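PDB 5ITG: sorbitol dehydrogenase from Gluconobacter oxydans, which probably oxidises D-sorbitol to L-sorbose with NADP as the hydride acceptor, as a member of the mannitol dehydrogenase family. Local coordinates for residues A300-L305 and E315-A320; I310-E315 and S324-N329; V29-G34 and E112-H117. All coordinates share one frame; numbering follows the deposited sequence.

Contact 1: A300-L305 and E315-A320; sequences AGHVML and ENVDDA
Apolar packing between two helices joins Leu305 and His302 to Val317 and Ala320 in the all-helical C-terminal part of this mannitol dehydrogenase family member. The long helix 288-312 ends, the chain turns back, and the single-turn helix 317-320 lies against the side of the helix it has just left; no hydrogen bond crosses between 300-305 and 315-320. Leu305 carries most of the contact. With CG anti to the backbone N (chi1 176°), its two methyls fork over the short helix. Leu305 CD2 lies 3.7 Å from Val317 CG1, while Leu305 CD1 rests 3.8 Å from Ala320 O. At the fork itself, Leu305 CG sits 4.0 Å from Ala320 CB. Were Leu305 cut back to an alanine, Val317 CG1 and the Ala320 methyl would probably lose their main partner on the long helix, and a gap is likely to open between the two helices. Ile321 and Leu326 also touch Leu305, so the same side chain reaches the start of helix 324-338. The short helix is fixed from its other side as well: Asp318 forms a salt bridge with Lys364, and its other carboxylate oxygen is hydrogen-bonded to Ser367. At the start of this turn the backbone O of Asn316 accepts two bonds, from the N atoms of Asp319 and Ala320. One helical turn before Leu305, the ring of His302 stacks with Phe361 and crosses the Val317 side chain at about a right angle, with His302 NE2 3.9 Å from Val317 CG2.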
loop_
_atom_site.group_PDB
_atom_site.type_symbol
_atom_site.label_atom_id
_atom_site.label_comp_id
_atom_site.label_asym_id
_atom_site.label_seq_id
_atom_site.Cartn_x
_atom_site.Cartn_y
_atom_site.Cartn_z
ATOM N N ALA A 300 -9.591 -9.676 0.781
ATOM C CA ALA A 300 -10.729 -10.515 1.131
ATOM C C ALA A 300 -10.238 -11.796 1.801
ATOM O O ALA A 300 -10.848 -12.280 2.757
ATOM C CB ALA A 300 -11.533 -10.873 -0.132
ATOM N N GLY A 301 -9.149 -12.349 1.270
ATOM C CA GLY A 301 -8.599 -13.580 1.826
ATOM C C GLY A 301 -8.029 -13.363 3.214
ATOM O O GLY A 301 -8.109 -14.238 4.076
ATOM N N HIS A 302 -7.446 -12.189 3.430
ATOM C CA HIS A 302 -6.862 -11.861 4.721
ATOM C C HIS A 302 -7.926 -11.939 5.820
ATOM O O HIS A 302 -7.692 -12.545 6.863
ATOM C CB HIS A 302 -6.237 -10.461 4.673
ATOM C CG HIS A 302 -4.852 -10.402 5.243
ATOM N ND1 HIS A 302 -3.975 -9.380 4.958
ATOM C CD2 HIS A 302 -4.188 -11.253 6.062
ATOM C CE1 HIS A 302 -2.827 -9.603 5.574
ATOM N NE2 HIS A 302 -2.930 -10.734 6.250
ATOM N N VAL A 303 -9.101 -11.357 5.593
ATOM C CA VAL A 303 -10.132 -11.418 6.622
ATOM C C VAL A 303 -10.849 -12.761 6.680
ATOM O O VAL A 303 -11.314 -13.159 7.748
ATOM C CB VAL A 303 -11.172 -10.285 6.494
ATOM C CG1 VAL A 303 -10.522 -8.957 6.877
ATOM C CG2 VAL A 303 -11.736 -10.226 5.091
HETATM N N MSE A 304 -10.940 -13.464 5.552
HETATM C CA MSE A 304 -11.591 -14.777 5.561
HETATM C C MSE A 304 -10.750 -15.720 6.419
HETATM O O MSE A 304 -11.250 -16.701 6.984
HETATM C CB MSE A 304 -11.719 -15.339 4.141
HETATM C CG MSE A 304 -12.273 -16.754 4.080
HETATM SE SE MSE A 304 -14.042 -16.976 4.880
HETATM C CE MSE A 304 -15.122 -16.292 3.417
ATOM N N LEU A 305 -9.464 -15.410 6.517
ATOM C CA LEU A 305 -8.555 -16.205 7.330
ATOM C C LEU A 305 -8.597 -15.750 8.792
ATOM O O LEU A 305 -8.746 -16.560 9.714
ATOM C CB LEU A 305 -7.117 -16.051 6.822
ATOM C CG LEU A 305 -6.038 -16.757 7.656
ATOM C CD1 LEU A 305 -6.144 -18.271 7.456
ATOM C CD2 LEU A 305 -4.659 -16.276 7.241
ATOM N N GLU A 315 -3.127 -15.718 17.419
ATOM C CA GLU A 315 -2.715 -14.332 17.593
ATOM C C GLU A 315 -2.134 -13.696 16.333
ATOM O O GLU A 315 -2.299 -12.500 16.104
ATOM C CB GLU A 315 -1.680 -14.230 18.715
ATOM C CG GLU A 315 -1.188 -12.812 18.951
ATOM C CD GLU A 315 -0.094 -12.740 19.998
ATOM O OE1 GLU A 315 -0.338 -13.188 21.140
ATOM O OE2 GLU A 315 1.005 -12.238 19.678
ATOM N N ASN A 316 -1.442 -14.486 15.520
ATOM C CA ASN A 316 -0.839 -13.944 14.315
ATOM C C ASN A 316 -1.304 -14.648 13.055
ATOM O O ASN A 316 -1.720 -15.809 13.084
ATOM C CB ASN A 316 0.683 -14.026 14.406
ATOM C CG ASN A 316 1.233 -13.272 15.595
ATOM O OD1 ASN A 316 0.884 -12.115 15.825
ATOM N ND2 ASN A 316 2.104 -13.923 16.356
ATOM N N VAL A 317 -1.208 -13.936 11.939
ATOM C CA VAL A 317 -1.628 -14.480 10.660
ATOM C C VAL A 317 -0.889 -15.767 10.304
ATOM O O VAL A 317 -1.504 -16.722 9.834
ATOM C CB VAL A 317 -1.419 -13.453 9.520
ATOM C CG1 VAL A 317 -1.823 -14.067 8.185
ATOM C CG2 VAL A 317 -2.254 -12.200 9.787
ATOM N N ASP A 318 0.421 -15.797 10.529
ATOM C CA ASP A 318 1.197 -16.978 10.178
ATOM C C ASP A 318 0.811 -18.216 10.980
ATOM O O ASP A 318 1.028 -19.334 10.522
ATOM C CB ASP A 318 2.703 -16.682 10.276
ATOM C CG ASP A 318 3.202 -16.559 11.704
ATOM O OD1 ASP A 318 2.490 -15.995 12.557
ATOM O OD2 ASP A 318 4.335 -17.014 11.962
ATOM N N ASP A 319 0.229 -18.026 12.163
ATOM C CA ASP A 319 -0.222 -19.162 12.974
ATOM C C ASP A 319 -1.530 -19.674 12.367
ATOM O O ASP A 319 -1.777 -20.881 12.291
ATOM C CB ASP A 319 -0.522 -18.753 14.420
ATOM C CG ASP A 319 0.644 -18.068 15.105
ATOM O OD1 ASP A 319 1.765 -18.614 15.090
ATOM O OD2 ASP A 319 0.422 -16.977 15.674
ATOM N N ALA A 320 -2.380 -18.741 11.947
ATOM C CA ALA A 320 -3.666 -19.100 11.364
ATOM C C ALA A 320 -3.540 -19.779 10.007
ATOM O O ALA A 320 -4.257 -20.739 9.720
ATOM C CB ALA A 320 -4.553 -17.862 11.244
#

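Contact 2: I310-E315 and S324-N329; sequences ILVGYE and SELLGN
A Schellman motif ends helix 288-312 here, and the residues on both sides of its glycine, Val312 and Tyr314, pack against Leu326 of helix 324-338. Gly313 is the C-prime residue, with a positive phi of 110°; any CB here would collide with the carbonyl O of Val312. Its N makes a weak bond to Ile310 O, and Tyr314 N closes the motif on the O of Gly309. The turn delivers the tyrosine ring to Leu326, whose CD1 approaches the ring edge near its plane, 3.7 Å from Tyr314 CE2 and 3.8 Å from Tyr314 CD2. Leu326 reaches it with CG anti to its own carbonyl carbon (chi1 -60°). Leu326 CD1 also approaches Val312 more loosely, 4.4 Å from Val312 CG2, so a single carbon lies near both flanks of the glycine. At the far end of the ring, Tyr314 OH is hydrogen-bonded to Asp323 OD2, while OD1 of that aspartate accepts from Leu326 N in the first turn of helix 324-338. Helix 317-320 touches the tyrosine through Asp319 and Ala320, Val312 also touches Val479, and Ile310 faces helices 370-374 and 400-412.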
loop_
_atom_site.group_PDB
_atom_site.type_symbol
_atom_site.label_atom_id
_atom_site.label_comp_id
_atom_site.label_asym_id
_atom_site.label_seq_id
_atom_site.Cartn_x
_atom_site.Cartn_y
_atom_site.Cartn_z
ATOM N N ILE A 310 -9.300 -15.808 14.750
ATOM C CA ILE A 310 -9.391 -15.148 16.048
ATOM C C ILE A 310 -10.271 -16.003 16.971
ATOM O O ILE A 310 -9.996 -16.133 18.167
ATOM C CB ILE A 310 -9.999 -13.721 15.913
ATOM C CG1 ILE A 310 -9.036 -12.817 15.139
ATOM C CG2 ILE A 310 -10.282 -13.134 17.302
ATOM C CD1 ILE A 310 -9.616 -11.450 14.765
ATOM N N LEU A 311 -11.325 -16.596 16.415
ATOM C CA LEU A 311 -12.207 -17.448 17.208
ATOM C C LEU A 311 -11.455 -18.699 17.676
ATOM O O LEU A 311 -11.672 -19.180 18.786
ATOM C CB LEU A 311 -13.442 -17.857 16.394
ATOM C CG LEU A 311 -14.495 -16.763 16.199
ATOM C CD1 LEU A 311 -15.541 -17.195 15.176
ATOM C CD2 LEU A 311 -15.139 -16.456 17.541
ATOM N N VAL A 312 -10.581 -19.230 16.827
ATOM C CA VAL A 312 -9.801 -20.409 17.196
ATOM C C VAL A 312 -8.795 -20.012 18.274
ATOM O O VAL A 312 -8.418 -20.824 19.112
ATOM C CB VAL A 312 -9.041 -21.001 15.984
ATOM C CG1 VAL A 312 -8.111 -22.127 16.444
ATOM C CG2 VAL A 312 -10.022 -21.536 14.967
ATOM N N GLY A 313 -8.369 -18.754 18.258
ATOM C CA GLY A 313 -7.428 -18.303 19.267
ATOM C C GLY A 313 -6.041 -18.015 18.739
ATOM O O GLY A 313 -5.075 -17.979 19.501
ATOM N N TYR A 314 -5.928 -17.814 17.432
ATOM C CA TYR A 314 -4.638 -17.515 16.828
ATOM C C TYR A 314 -4.328 -16.030 16.948
ATOM O O TYR A 314 -5.156 -15.185 16.612
ATOM C CB TYR A 314 -4.637 -17.928 15.353
ATOM C CG TYR A 314 -4.627 -19.420 15.153
ATOM C CD1 TYR A 314 -3.615 -20.207 15.708
ATOM C CD2 TYR A 314 -5.623 -20.051 14.400
ATOM C CE1 TYR A 314 -3.593 -21.586 15.518
ATOM C CE2 TYR A 314 -5.613 -21.420 14.208
ATOM C CZ TYR A 314 -4.593 -22.182 14.770
ATOM O OH TYR A 314 -4.569 -23.535 14.574
ATOM N N GLU A 315 -3.127 -15.718 17.419
ATOM C CA GLU A 315 -2.715 -14.332 17.593
ATOM C C GLU A 315 -2.134 -13.696 16.333
ATOM O O GLU A 315 -2.299 -12.500 16.104
ATOM C CB GLU A 315 -1.680 -14.230 18.715
ATOM C CG GLU A 315 -1.188 -12.812 18.951
ATOM C CD GLU A 315 -0.094 -12.740 19.998
ATOM O OE1 GLU A 315 -0.338 -13.188 21.140
ATOM O OE2 GLU A 315 1.005 -12.238 19.678
ATOM N N SER A 324 -4.616 -26.301 9.227
ATOM C CA SER A 324 -5.083 -27.066 8.075
ATOM C C SER A 324 -6.509 -26.748 7.633
ATOM O O SER A 324 -6.778 -26.626 6.434
ATOM C CB SER A 324 -4.961 -28.570 8.355
ATOM O OG SER A 324 -5.344 -29.316 7.213
ATOM N N GLU A 325 -7.423 -26.614 8.591
ATOM C CA GLU A 325 -8.815 -26.326 8.259
ATOM C C GLU A 325 -9.033 -24.884 7.773
ATOM O O GLU A 325 -9.767 -24.660 6.814
ATOM C CB GLU A 325 -9.725 -26.618 9.464
ATOM C CG GLU A 325 -9.914 -28.110 9.788
ATOM C CD GLU A 325 -8.637 -28.797 10.268
ATOM O OE1 GLU A 325 -7.928 -28.216 11.119
ATOM O OE2 GLU A 325 -8.347 -29.924 9.804
ATOM N N LEU A 326 -8.405 -23.913 8.431
ATOM C CA LEU A 326 -8.562 -22.520 8.026
ATOM C C LEU A 326 -7.924 -22.290 6.653
ATOM O O LEU A 326 -8.416 -21.489 5.857
ATOM C CB LEU A 326 -7.923 -21.583 9.055
ATOM C CG LEU A 326 -8.474 -21.656 10.480
ATOM C CD1 LEU A 326 -7.786 -20.593 11.344
ATOM C CD2 LEU A 326 -9.968 -21.431 10.458
ATOM N N LEU A 327 -6.815 -22.980 6.395
ATOM C CA LEU A 327 -6.125 -22.883 5.113
ATOM C C LEU A 327 -6.988 -23.482 4.007
ATOM O O LEU A 327 -7.138 -22.901 2.929
ATOM C CB LEU A 327 -4.788 -23.630 5.162
ATOM C CG LEU A 327 -4.094 -23.807 3.804
ATOM C CD1 LEU A 327 -3.688 -22.448 3.261
ATOM C CD2 LEU A 327 -2.861 -24.697 3.960
ATOM N N GLY A 328 -7.540 -24.661 4.266
ATOM C CA GLY A 328 -8.384 -25.302 3.273
ATOM C C GLY A 328 -9.605 -24.460 2.940
ATOM O O GLY A 328 -10.009 -24.362 1.774
ATOM N N ASN A 329 -10.191 -23.842 3.964
ATOM C CA ASN A 329 -11.378 -23.006 3.788
ATOM C C ASN A 329 -11.032 -21.779 2.947
ATOM O O ASN A 329 -11.816 -21.362 2.100
ATOM C CB ASN A 329 -11.913 -22.571 5.159
ATOM C CG ASN A 329 -13.385 -22.173 5.128
ATOM O OD1 ASN A 329 -13.958 -21.836 6.162
ATOM N ND2 ASN A 329 -14.001 -22.224 3.963
#

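Contact 3: V29-G34 and E112-H117; sequences VHFGVG and EAVLKH
Strand 26-31 runs out into a turn at Gly32 while helix 111-119 passes beside it, the two backbones coming nearest at Val29 and His117, whose CA atoms are 7.4 Å apart. Val29 to Phe31 are extended; Gly32 then takes a positive phi of 88°, a conformation in which a CB would clash with Phe31 O, and Val33 is the centre of an inverse gamma turn leading to Gly34, the N-cap of the next helix. Contact across the segments is made by side chains alone, at two places. Val29 points at the helix, and its CG2, the branch anti to the carbonyl carbon, meets His117 CB at 4.0 Å. Thus the root of the histidine side chain does the touching, while His117 ND1 makes a weak bond, 3.5 Å long, to Ala113 O. This is the Rossmann domain of the family: strand 26-31 lies between the parallel strands 56-61 and 125-128, and its glycine-containing exit, GVG in sequence, occupies the place where such folds commonly bind the dinucleotide. Helix 111-119 precedes strand 125-128 and covers one face of the sheet beside helix 164-177, whose Tyr167 touches both Phe31 and Val114. Phe31 and Val114 come together from opposite directions, and Phe31 CZ, at the end of the ring, lies obliquely to Val114 CG1 at 4.2 Å. His30, between Val29 and Phe31 in the strand, has its ND1 bonded to Ser127 OG, its ring stacked with Phe37 and its NE2 bonded to Thr129 OG1.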
loop_
_atom_site.group_PDB
_atom_site.type_symbol
_atom_site.label_atom_id
_atom_site.label_comp_id
_atom_site.label_asym_id
_atom_site.label_seq_id
_atom_site.Cartn_x
_atom_site.Cartn_y
_atom_site.Cartn_z
ATOM N N VAL A 29 12.234 12.958 -9.010
ATOM C CA VAL A 29 12.291 13.636 -7.721
ATOM C C VAL A 29 11.190 12.961 -6.915
ATOM O O VAL A 29 10.052 12.862 -7.379
ATOM C CB VAL A 29 11.991 15.141 -7.832
ATOM C CG1 VAL A 29 11.683 15.712 -6.445
ATOM C CG2 VAL A 29 13.183 15.859 -8.431
ATOM N N HIS A 30 11.526 12.482 -5.722
ATOM C CA HIS A 30 10.544 11.801 -4.880
ATOM C C HIS A 30 10.263 12.517 -3.569
ATOM O O HIS A 30 11.184 12.826 -2.815
ATOM C CB HIS A 30 11.014 10.384 -4.548
ATOM C CG HIS A 30 10.033 9.606 -3.732
ATOM N ND1 HIS A 30 8.925 8.997 -4.284
ATOM C CD2 HIS A 30 9.959 9.385 -2.399
ATOM C CE1 HIS A 30 8.211 8.437 -3.323
ATOM N NE2 HIS A 30 8.816 8.659 -2.171
ATOM N N PHE A 31 8.983 12.751 -3.294
ATOM C CA PHE A 31 8.552 13.403 -2.062
ATOM C C PHE A 31 8.129 12.348 -1.039
ATOM O O PHE A 31 7.278 11.512 -1.322
ATOM C CB PHE A 31 7.370 14.336 -2.342
ATOM C CG PHE A 31 7.768 15.676 -2.906
ATOM C CD1 PHE A 31 8.234 16.684 -2.067
ATOM C CD2 PHE A 31 7.678 15.928 -4.273
ATOM C CE1 PHE A 31 8.606 17.931 -2.578
ATOM C CE2 PHE A 31 8.048 17.174 -4.796
ATOM C CZ PHE A 31 8.514 18.177 -3.943
ATOM N N GLY A 32 8.720 12.402 0.152
ATOM C CA GLY A 32 8.387 11.445 1.190
ATOM C C GLY A 32 9.243 10.194 1.095
ATOM O O GLY A 32 8.794 9.160 0.597
ATOM N N VAL A 33 10.483 10.288 1.577
ATOM C CA VAL A 33 11.407 9.161 1.528
ATOM C C VAL A 33 11.214 8.214 2.709
ATOM O O VAL A 33 11.981 8.237 3.675
ATOM C CB VAL A 33 12.871 9.652 1.490
ATOM C CG1 VAL A 33 13.835 8.472 1.439
ATOM C CG2 VAL A 33 13.073 10.529 0.277
ATOM N N GLY A 34 10.179 7.384 2.619
ATOM C CA GLY A 34 9.887 6.426 3.668
ATOM C C GLY A 34 10.327 5.032 3.270
ATOM O O GLY A 34 10.826 4.816 2.159
ATOM N N GLU A 112 14.488 26.829 -2.629
ATOM C CA GLU A 112 14.983 27.018 -3.995
ATOM C C GLU A 112 15.707 25.778 -4.511
ATOM O O GLU A 112 15.598 25.441 -5.690
ATOM C CB GLU A 112 15.933 28.219 -4.091
ATOM C CG GLU A 112 16.340 28.533 -5.538
ATOM C CD GLU A 112 17.502 29.517 -5.655
ATOM O OE1 GLU A 112 18.639 29.159 -5.275
ATOM O OE2 GLU A 112 17.274 30.651 -6.133
ATOM N N ALA A 113 16.443 25.108 -3.626
ATOM C CA ALA A 113 17.190 23.902 -3.981
ATOM C C ALA A 113 16.268 22.813 -4.530
ATOM O O ALA A 113 16.627 22.093 -5.467
ATOM C CB ALA A 113 17.936 23.378 -2.765
ATOM N N VAL A 114 15.086 22.690 -3.934
ATOM C CA VAL A 114 14.114 21.697 -4.370
ATOM C C VAL A 114 13.544 22.096 -5.721
ATOM O O VAL A 114 13.399 21.263 -6.617
ATOM C CB VAL A 114 12.948 21.563 -3.360
ATOM C CG1 VAL A 114 11.851 20.675 -3.944
ATOM C CG2 VAL A 114 13.458 20.971 -2.060
ATOM N N LEU A 115 13.222 23.381 -5.860
ATOM C CA LEU A 115 12.659 23.900 -7.100
ATOM C C LEU A 115 13.616 23.770 -8.278
ATOM O O LEU A 115 13.178 23.554 -9.406
ATOM C CB LEU A 115 12.239 25.361 -6.924
ATOM C CG LEU A 115 10.908 25.591 -6.197
ATOM C CD1 LEU A 115 10.694 27.084 -5.987
ATOM C CD2 LEU A 115 9.761 24.999 -7.012
ATOM N N LYS A 116 14.915 23.898 -8.017
ATOM C CA LYS A 116 15.911 23.770 -9.075
ATOM C C LYS A 116 15.842 22.367 -9.670
ATOM O O LYS A 116 15.895 22.192 -10.890
ATOM C CB LYS A 116 17.324 24.017 -8.534
ATOM C CG LYS A 116 18.398 23.990 -9.610
ATOM C CD LYS A 116 19.806 24.022 -9.022
ATOM C CE LYS A 116 20.862 24.076 -10.127
ATOM N NZ LYS A 116 20.665 22.996 -11.149
ATOM N N HIS A 117 15.730 21.362 -8.807
ATOM C CA HIS A 117 15.644 19.990 -9.288
ATOM C C HIS A 117 14.355 19.791 -10.063
ATOM O O HIS A 117 14.351 19.188 -11.134
ATOM C CB HIS A 117 15.694 18.993 -8.123
ATOM C CG HIS A 117 17.078 18.549 -7.767
ATOM N ND1 HIS A 117 17.763 19.041 -6.678
ATOM C CD2 HIS A 117 17.907 17.659 -8.362
ATOM C CE1 HIS A 117 18.954 18.473 -6.614
ATOM N NE2 HIS A 117 19.066 17.630 -7.625
#

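Overall arrangement
From the N terminus, contact 3 closes first, bringing helix 111-119 back over strand 26-31 after a 77-residue excursion and binding sheet to helix within the Rossmann domain. Contact 1 opens much later, on helix 288-312, and closes a turn of nine intervening residues; contact 2 closes one of eight. These two cross along the chain, since 310-315 starts between the two segments of contact 1 and runs into the second at Glu315, which they share, and 324-329 comes after both. Their centres lie about 7 Å apart and they touch directly, so helices 288-312, 317-320 and 324-338 form one cluster. Contact 3 stands on the opposite side of the chain's centre, its centre about 39 Å from that of contact 1.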